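Local coordinates for protein lactate racemase (Thermoanaerobacterium thermosaccharolyticum, PDB 2YJG) that catalyses the interconversion of D- and L-lactate with the help of a nickel-pincer cofactor derived from nicotinic acid mononucleotide, at residues 360-363 with 364-368; 185-188 with 189-193; 264-267 with 268-272. All blocks are in the same frame, centred on the assembly; numbering follows the deposited sequence.

Contact 1 of 3, residues 360-363 with 364-368; sequences AQIL and ARILI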
ATOM      1  N   ALA A 360      33.831  10.932  -3.604  1.00 11.42           N
ATOM      2  CA  ALA A 360      35.180  10.848  -4.142  1.00 10.58           C
ATOM      3  C   ALA A 360      36.126  11.925  -3.572  1.00 11.48           C
ATOM      4  O   ALA A 360      37.321  11.670  -3.333  1.00  9.80           O
ATOM      5  CB  ALA A 360      35.229  10.890  -5.746  1.00 10.52           C
ATOM      6  N   GLN A 361      35.597  13.134  -3.393  1.00 10.63           N
ATOM      7  CA  GLN A 361      36.387  14.232  -2.905  1.00  9.38           C
ATOM      8  C   GLN A 361      36.887  13.889  -1.493  1.00  9.94           C
ATOM      9  O   GLN A 361      38.078  14.051  -1.144  1.00  9.53           O
ATOM     10  CB  GLN A 361      35.508  15.482  -2.873  1.00  9.79           C
ATOM     11  CG  GLN A 361      36.292  16.735  -2.502  1.00 11.57           C
ATOM     12  CD  GLN A 361      35.453  18.001  -2.495  1.00 14.05           C
ATOM     13  OE1 GLN A 361      34.325  18.024  -3.009  1.00 12.01           O
ATOM     14  NE2 GLN A 361      36.014  19.070  -1.921  1.00 10.88           N
ATOM     15  N   ILE A 362      35.960  13.470  -0.648  1.00  9.78           N
ATOM     16  CA  ILE A 362      36.359  13.045   0.706  1.00 10.45           C
ATOM     17  C   ILE A 362      37.332  11.927   0.743  1.00 10.47           C
ATOM     18  O   ILE A 362      38.313  12.016   1.518  1.00 11.97           O
ATOM     19  CB  ILE A 362      35.122  12.743   1.570  1.00 10.25           C
ATOM     20  CG1 ILE A 362      34.354  14.033   1.659  1.00  8.55           C
ATOM     21  CG2 ILE A 362      35.536  12.080   3.072  1.00 11.42           C
ATOM     22  CD1 ILE A 362      32.898  13.927   2.173  1.00  9.72           C
ATOM     23  N   LEU A 363      37.141  10.867  -0.065  1.00 11.01           N
ATOM     24  CA  LEU A 363      38.138   9.785  -0.095  1.00 12.07           C
ATOM     25  C   LEU A 363      39.488  10.287  -0.589  1.00 12.37           C
ATOM     26  O   LEU A 363      40.529   9.960   0.001  1.00 11.49           O
ATOM     27  CB  LEU A 363      37.636   8.621  -0.946  1.00 11.20           C
ATOM     28  CG  LEU A 363      38.534   7.413  -1.156  1.00 11.19           C
ATOM     29  CD1 LEU A 363      38.811   6.776   0.262  1.00 12.20           C
ATOM     30  CD2 LEU A 363      37.903   6.387  -2.136  1.00 10.77           C
ATOM     31  N   ALA A 364      39.503  11.151  -1.635  1.00 11.97           N
ATOM     32  CA  ALA A 364      40.750  11.756  -2.058  1.00 11.07           C
ATOM     33  C   ALA A 364      41.437  12.559  -0.927  1.00 10.76           C
ATOM     34  O   ALA A 364      42.620  12.465  -0.755  1.00 12.55           O
ATOM     35  CB  ALA A 364      40.598  12.621  -3.413  1.00 11.52           C
ATOM     36  N   ARG A 365      40.690  13.327  -0.158  1.00 11.31           N
ATOM     37  CA  ARG A 365      41.251  14.076   0.992  1.00 12.28           C
ATOM     38  C   ARG A 365      42.005  13.077   1.898  1.00 12.81           C
ATOM     39  O   ARG A 365      43.161  13.304   2.281  1.00 12.24           O
ATOM     40  CB  ARG A 365      40.148  14.798   1.768  1.00 12.18           C
ATOM     41  CG  ARG A 365      40.650  15.541   2.930  1.00 13.77           C
ATOM     42  CD  ARG A 365      39.553  16.123   3.721  1.00 15.62           C
ATOM     43  NE  ARG A 365      38.917  15.095   4.574  1.00 14.34           N
ATOM     44  CZ  ARG A 365      37.637  15.052   4.899  1.00 13.07           C
ATOM     45  NH1 ARG A 365      36.746  15.928   4.413  1.00 13.07           N
ATOM     46  NH2 ARG A 365      37.208  14.059   5.653  1.00 14.64           N
ATOM     47  N   ILE A 366      41.378  11.924   2.186  1.00 12.52           N
ATOM     48  CA  ILE A 366      42.029  10.912   3.043  1.00 12.29           C
ATOM     49  C   ILE A 366      43.291  10.367   2.448  1.00 12.97           C
ATOM     50  O   ILE A 366      44.302  10.402   3.068  1.00 12.97           O
ATOM     51  CB  ILE A 366      41.055   9.779   3.387  1.00 13.61           C
ATOM     52  CG1 ILE A 366      39.915  10.395   4.127  1.00 10.12           C
ATOM     53  CG2 ILE A 366      41.702   8.685   4.314  1.00 13.99           C
ATOM     54  CD1 ILE A 366      38.746   9.419   4.322  1.00 12.45           C
ATOM     55  N   LEU A 367      43.237   9.928   1.206  1.00 10.84           N
ATOM     56  CA  LEU A 367      44.305   9.258   0.563  1.00 12.37           C
ATOM     57  C   LEU A 367      45.486  10.151   0.202  1.00 13.76           C
ATOM     58  O   LEU A 367      46.565   9.652  -0.180  1.00 14.46           O
ATOM     59  CB  LEU A 367      43.747   8.545  -0.685  1.00 12.22           C
ATOM     60  CG  LEU A 367      42.670   7.483  -0.554  1.00 10.81           C
ATOM     61  CD1 LEU A 367      42.250   6.906  -1.950  1.00 12.60           C
ATOM     62  CD2 LEU A 367      43.195   6.364   0.319  1.00 15.14           C
ATOM     63  N   ILE A 368      45.296  11.468   0.233  1.00 15.58           N
ATOM     64  CA  ILE A 368      46.408  12.382  -0.007  1.00 17.64           C
ATOM     65  C   ILE A 368      47.345  12.392   1.176  1.00 19.09           C
ATOM     66  O   ILE A 368      48.528  12.526   0.951  1.00 20.49           O
ATOM     67  CB  ILE A 368      45.952  13.835  -0.291  1.00 18.14           C
ATOM     68  CG1 ILE A 368      45.263  13.898  -1.666  1.00 16.35           C
ATOM     69  CG2 ILE A 368      47.173  14.819  -0.287  1.00 17.80           C
ATOM     70  CD1 ILE A 368      44.458  15.148  -1.808  1.00 17.20           C
TER
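Leu363 and Leu367 meet one turn apart on helix 357-369, an alpha-helix of the C-terminal domain, where the Leu367 CD1 methyl lies 3.8 Å from Leu363 CG. The two side chains cross at a slant, CG of Leu363 being anti to its own nitrogen (chi1 178°) and CG of Leu367 beside its own. On another flank Ile362 and Arg365 run side by side in the same direction. Ile362 CG2 sits over one face of the guanidinium, 3.7 Å from Arg365 NH2, and a bend at chi3 (78°) folds the arginine back over this methyl. The far end of Arg365 is held by a salt bridge from NH2 to Glu304, so the flat group has both an apolar floor and a charged anchor.

Helix 293-305 covers this flank, with Val297 and Thr301 against Ile362, while Phe328 and Phe332 of helix 326-333 pack on Leu363. Gln361 NE2 is hydrogen-bonded to the backbone oxygen of Ser202. Underneath, the usual i to i+4 bonds fix the spacing of the side chains; in one of them Leu367 N donates to Leu363 O over 3.0 Å with an N-H...O angle of 164°.

Contact 2 of 3, residues 185-188 with 189-193; sequences SILP and GIASV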
ATOM      1  N   SER A 185      15.229  17.108   6.639  1.00 15.53           N
ATOM      2  CA  SER A 185      13.921  16.790   6.055  1.00 14.36           C
ATOM      3  C   SER A 185      13.558  17.785   4.919  1.00 15.01           C
ATOM      4  O   SER A 185      12.750  17.449   4.059  1.00 14.19           O
ATOM      5  CB  SER A 185      12.842  16.756   7.135  1.00 14.28           C
ATOM      6  OG  SER A 185      13.095  15.702   8.052  1.00 15.37           O
ATOM      7  N   ILE A 186      14.095  19.008   4.959  1.00 15.32           N
ATOM      8  CA  ILE A 186      13.840  19.993   3.934  1.00 15.22           C
ATOM      9  C   ILE A 186      14.894  19.937   2.841  1.00 14.83           C
ATOM     10  O   ILE A 186      14.548  19.714   1.696  1.00 14.40           O
ATOM     11  CB  ILE A 186      13.747  21.411   4.475  1.00 16.50           C
ATOM     12  CG1 ILE A 186      12.788  21.454   5.672  1.00 16.39           C
ATOM     13  CG2 ILE A 186      13.465  22.409   3.331  1.00 11.62           C
ATOM     14  CD1 ILE A 186      11.282  21.152   5.358  1.00 16.62           C
ATOM     15  N   LEU A 187      16.170  20.114   3.201  1.00 14.87           N
ATOM     16  CA  LEU A 187      17.247  20.079   2.228  1.00 14.80           C
ATOM     17  C   LEU A 187      18.287  19.086   2.780  1.00 14.94           C
ATOM     18  O   LEU A 187      18.899  19.344   3.803  1.00 14.68           O
ATOM     19  CB  LEU A 187      17.840  21.480   2.057  1.00 14.76           C
ATOM     20  CG  LEU A 187      19.026  21.692   1.116  1.00 17.30           C
ATOM     21  CD1 LEU A 187      18.677  21.361  -0.323  1.00 20.04           C
ATOM     22  CD2 LEU A 187      19.639  23.113   1.249  1.00 16.91           C
ATOM     23  N   PRO A 188      18.444  17.913   2.136  1.00 16.45           N
ATOM     24  CA  PRO A 188      17.924  17.573   0.829  1.00 15.11           C
ATOM     25  C   PRO A 188      16.509  16.985   0.707  1.00 15.13           C
ATOM     26  O   PRO A 188      16.024  16.801  -0.422  1.00 15.02           O
ATOM     27  CB  PRO A 188      18.951  16.571   0.334  1.00 16.23           C
ATOM     28  CG  PRO A 188      19.399  15.792   1.659  1.00 18.06           C
ATOM     29  CD  PRO A 188      19.176  16.786   2.767  1.00 17.96           C
ATOM     30  N   GLY A 189      15.854  16.647   1.808  1.00 14.21           N
ATOM     31  CA  GLY A 189      14.775  15.679   1.779  1.00 14.26           C
ATOM     32  C   GLY A 189      13.631  15.916   0.802  1.00 14.78           C
ATOM     33  O   GLY A 189      13.155  14.965   0.139  1.00 15.73           O
ATOM     34  N   ILE A 190      13.204  17.161   0.676  1.00 15.88           N
ATOM     35  CA  ILE A 190      12.073  17.504  -0.235  1.00 15.53           C
ATOM     36  C   ILE A 190      12.471  18.615  -1.215  1.00 16.40           C
ATOM     37  O   ILE A 190      11.646  19.367  -1.629  1.00 16.28           O
ATOM     38  CB  ILE A 190      10.777  17.857   0.527  1.00 15.30           C
ATOM     39  CG1 ILE A 190      10.921  19.134   1.436  1.00 14.34           C
ATOM     40  CG2 ILE A 190      10.277  16.628   1.281  1.00 14.15           C
ATOM     41  CD1 ILE A 190       9.547  19.715   1.860  1.00 16.21           C
ATOM     42  N   ALA A 191      13.751  18.691  -1.553  1.00 16.50           N
ATOM     43  CA  ALA A 191      14.308  19.730  -2.443  1.00 16.96           C
ATOM     44  C   ALA A 191      14.470  19.217  -3.840  1.00 15.91           C
ATOM     45  O   ALA A 191      14.406  18.001  -4.101  1.00 16.35           O
ATOM     46  CB  ALA A 191      15.698  20.175  -1.959  1.00 16.25           C
ATOM     47  N   SER A 192      14.694  20.154  -4.752  1.00 18.72           N
ATOM     48  CA  SER A 192      14.948  19.805  -6.176  1.00 18.53           C
ATOM     49  C   SER A 192      16.295  19.161  -6.356  1.00 19.63           C
ATOM     50  O   SER A 192      17.227  19.444  -5.575  1.00 17.76           O
ATOM     51  CB  SER A 192      14.887  21.059  -7.044  1.00 18.96           C
ATOM     52  OG  SER A 192      15.959  21.928  -6.771  1.00 16.30           O
ATOM     53  N   VAL A 193      16.436  18.300  -7.378  1.00 19.30           N
ATOM     54  CA  VAL A 193      17.726  17.587  -7.569  1.00 20.24           C
ATOM     55  C   VAL A 193      18.872  18.633  -7.674  1.00 20.81           C
ATOM     56  O   VAL A 193      19.944  18.425  -7.150  1.00 18.39           O
ATOM     57  CB  VAL A 193      17.758  16.605  -8.764  1.00 20.79           C
ATOM     58  CG1 VAL A 193      19.131  15.958  -8.902  1.00 23.11           C
ATOM     59  CG2 VAL A 193      16.711  15.515  -8.629  1.00 27.06           C
TER
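Leu187 CD1 presses on the methyl of Ala191, 3.6 Å from its CB, across a compact loop that coils back on itself just after Lys184, the residue to which the cofactor is probably attached covalently. The loop is built on a cis peptide bond before Pro188 and a type I beta turn from Pro188 to Ala191. Ala191 N closes the turn on Pro188 O at 3.2 Å, and Ile190 N reaches Ile186 O at 3.1 Å. Both bonds are fairly straight at the hydrogen, but both donors approach from above the carbonyl plane.

The dense part of the contact is the backbone around Gly189. Its CA lies 3.5 Å from Ser185 O in a CA-H...O contact, so the two backbones meet directly there. Ile190 adds to the crowding: with chi1 at 63° its CG1 is wedged between the backbone nitrogen and the carbonyl carbon, which brings CG1 to 3.6 Å from Ser185 O. Further out the packing between the segments slackens. Ile186 and Ile190 lie alongside each other, yet their CD1 methyls come no nearer than 4.2 Å, and both chains rest also on Ile69 of strand 66-71. The partly exposed side is that of Pro188, whose ring lies near Lys184 and His200 and close to a bound 1,2-ethanediol.

Beyond the turn, Ser192 caps the next helix through OG to Cys195 N, and the same OG is hydrogen-bonded to Glu154. With the amides of Ile190 and Ala191 bonded inside the coil and the backbone of Gly189 bonded to that of Gly106, the placing of Pro188 beside Lys184 and His200 is consistent with the coil lining the cofactor pocket, which is empty of cofactor in this apoprotein.

Contact 3 of 3, residues 264-267 with 268-272; sequences EFVS and EIATV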
ATOM      1  N   GLU A 264      23.124  17.127  20.928  1.00 15.26           N
ATOM      2  CA  GLU A 264      23.928  17.175  22.134  1.00 17.07           C
ATOM      3  C   GLU A 264      23.926  15.798  22.776  1.00 15.54           C
ATOM      4  O   GLU A 264      24.943  15.352  23.231  1.00 15.28           O
ATOM      5  CB  GLU A 264      23.470  18.243  23.146  1.00 17.37           C
ATOM      6  CG  GLU A 264      23.666  19.654  22.648  1.00 20.57           C
ATOM      7  CD  GLU A 264      22.824  20.662  23.440  1.00 24.17           C
ATOM      8  OE1 GLU A 264      22.016  20.267  24.311  1.00 30.67           O
ATOM      9  OE2 GLU A 264      22.992  21.844  23.195  1.00 30.66           O
ATOM     10  N   PHE A 265      22.791  15.138  22.829  1.00 16.35           N
ATOM     11  CA  PHE A 265      22.694  13.813  23.399  1.00 16.14           C
ATOM     12  C   PHE A 265      23.613  12.822  22.601  1.00 15.52           C
ATOM     13  O   PHE A 265      24.413  12.073  23.173  1.00 15.75           O
ATOM     14  CB  PHE A 265      21.221  13.359  23.461  1.00 17.39           C
ATOM     15  CG  PHE A 265      21.041  11.953  23.967  1.00 17.74           C
ATOM     16  CD1 PHE A 265      21.207  11.652  25.300  1.00 20.34           C
ATOM     17  CD2 PHE A 265      20.727  10.930  23.105  1.00 21.85           C
ATOM     18  CE1 PHE A 265      21.087  10.349  25.734  1.00 23.51           C
ATOM     19  CE2 PHE A 265      20.575   9.626  23.573  1.00 22.27           C
ATOM     20  CZ  PHE A 265      20.755   9.359  24.877  1.00 22.26           C
ATOM     21  N   VAL A 266      23.482  12.838  21.291  1.00 14.07           N
ATOM     22  CA  VAL A 266      24.253  11.972  20.414  1.00 14.00           C
ATOM     23  C   VAL A 266      25.706  12.260  20.567  1.00 13.11           C
ATOM     24  O   VAL A 266      26.461  11.296  20.629  1.00 13.22           O
ATOM     25  CB  VAL A 266      23.744  11.989  18.955  1.00 13.94           C
ATOM     26  CG1 VAL A 266      24.616  11.173  18.049  1.00 12.30           C
ATOM     27  CG2 VAL A 266      22.304  11.440  18.894  1.00 12.09           C
ATOM     28  N   SER A 267      26.130  13.533  20.600  1.00 14.93           N
ATOM     29  CA  SER A 267      27.552  13.840  20.847  1.00 17.38           C
ATOM     30  C   SER A 267      28.089  13.179  22.159  1.00 18.95           C
ATOM     31  O   SER A 267      29.244  12.652  22.212  1.00 19.33           O
ATOM     32  CB  SER A 267      27.753  15.363  20.931  1.00 18.67           C
ATOM     33  OG  SER A 267      29.127  15.619  20.958  1.00 24.84           O
ATOM     34  N   GLU A 268      27.283  13.238  23.232  1.00 19.81           N
ATOM     35  CA  GLU A 268      27.725  12.622  24.507  1.00 21.93           C
ATOM     36  C   GLU A 268      27.961  11.108  24.341  1.00 21.10           C
ATOM     37  O   GLU A 268      28.941  10.616  24.813  1.00 22.08           O
ATOM     38  CB  GLU A 268      26.743  12.880  25.669  1.00 22.55           C
ATOM     39  CG  GLU A 268      26.499  14.330  25.978  1.00 28.25           C
ATOM     40  CD  GLU A 268      25.663  14.564  27.273  1.00 37.34           C
ATOM     41  OE1 GLU A 268      25.663  13.679  28.197  1.00 40.06           O
ATOM     42  OE2 GLU A 268      25.009  15.649  27.349  1.00 38.45           O
ATOM     43  N   ILE A 269      27.103  10.398  23.586  1.00 20.28           N
ATOM     44  CA  ILE A 269      27.188   8.944  23.405  1.00 21.75           C
ATOM     45  C   ILE A 269      28.254   8.563  22.392  1.00 20.54           C
ATOM     46  O   ILE A 269      29.002   7.566  22.596  1.00 23.72           O
ATOM     47  CB  ILE A 269      25.884   8.334  22.847  1.00 22.70           C
ATOM     48  CG1 ILE A 269      24.668   8.619  23.715  1.00 26.56           C
ATOM     49  CG2 ILE A 269      26.002   6.785  22.686  1.00 26.89           C
ATOM     50  CD1 ILE A 269      24.933   9.013  25.102  1.00 28.45           C
ATOM     51  N   ALA A 270      28.331   9.327  21.302  1.00 17.73           N
ATOM     52  CA  ALA A 270      29.162   8.914  20.156  1.00 17.63           C
ATOM     53  C   ALA A 270      30.579   9.464  20.165  1.00 16.30           C
ATOM     54  O   ALA A 270      31.419   8.956  19.430  1.00 18.30           O
ATOM     55  CB  ALA A 270      28.457   9.291  18.880  1.00 17.34           C
ATOM     56  N   THR A 271      30.883  10.500  20.957  1.00 17.18           N
ATOM     57  CA  THR A 271      32.214  11.136  20.880  1.00 16.68           C
ATOM     58  C   THR A 271      33.277  10.248  21.494  1.00 17.30           C
ATOM     59  O   THR A 271      33.085   9.747  22.577  1.00 18.07           O
ATOM     60  CB  THR A 271      32.242  12.539  21.473  1.00 17.28           C
ATOM     61  OG1 THR A 271      31.271  13.327  20.771  1.00 17.70           O
ATOM     62  CG2 THR A 271      33.647  13.203  21.330  1.00 18.35           C
ATOM     63  N   VAL A 272      34.376  10.028  20.793  1.00 15.89           N
ATOM     64  CA  VAL A 272      35.531   9.328  21.369  1.00 17.03           C
ATOM     65  C   VAL A 272      36.752  10.207  21.200  1.00 18.11           C
ATOM     66  O   VAL A 272      36.861  10.964  20.229  1.00 17.80           O
ATOM     67  CB  VAL A 272      35.738   7.963  20.710  1.00 16.17           C
ATOM     68  CG1 VAL A 272      34.511   7.089  20.947  1.00 18.68           C
ATOM     69  CG2 VAL A 272      36.072   8.141  19.184  1.00 14.38           C
TER
HETATM   70  O   HOH W   1      31.552  15.820  19.672  1.00 21.54           O
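Glu264 and Glu268 are joined by the first of a run of i to i+4 backbone bonds, Glu268 N to Glu264 O, along the last turns of helix 257-270. Ile269 N follows on Phe265 O, and Ala270 N makes a short bond of 2.8 Å to Val266 O. At Thr271 the chain leaves helical torsions and enters strand 271-277, yet its nitrogen still reaches back to Ser267 O over 3.0 Å, the N-H...O angle having dropped to 141°.

The same carbonyl is gripped a second time: Thr271 OG1 donates to Ser267 O at 2.6 Å. With OG1 beside its own backbone nitrogen (chi1 -58°), hydroxyl and amide of one residue converge on one oxygen. A water bridges the hydroxyls of Ser267 and Thr271, donating to Thr271 OG1 at 2.7 Å and lying 2.8 Å from Ser267 OG. This is the C-terminal end of a helix that passes directly into a strand. The threonine hydroxyl caps the carbonyl of Ser267, while Ile269 O is taken by Ser28 OG, and the strand pairs in parallel with 422-425, where Ile422 and Arg424 pack on Thr271.

Phe265 and Ile269 form one apolar pair. The isoleucine lies over one face of the ring rather than at its edge, with CG1 4.1 Å above the plane and displaced toward the rim, and CD1 over the same face near Phe265 CE1. Val266 and Ala270 face another way, and both touch Pro173 of strand 173-174. On the exposed flank the charged atoms of Glu264 and Glu268 are not in contact, Glu264 OE1 and Glu268 OE2 being 6.3 Å apart, while Glu268 CG rests against Glu264 O at 3.3 Å.

In the fold
From the N terminus, the chain reaches contact 2 first, a coil between strand 178-179 and helix 193-198 that packs against the mixed sheet of the N-terminal domain. Contact 3 comes next, where helix 257-270 runs straight into strand 271-277, which pairs with 422-425 near the C terminus. Contact 1 follows last, within helix 357-369, just ahead of strand 371-375 of the six-stranded parallel sheet. The three are strictly in series, neither nested nor crossed, and of them only contact 2 closes a loop. Their centres stand about 25 to 26 Å apart, and contacts 2 and 3 lie on opposite sides of the chain's centre.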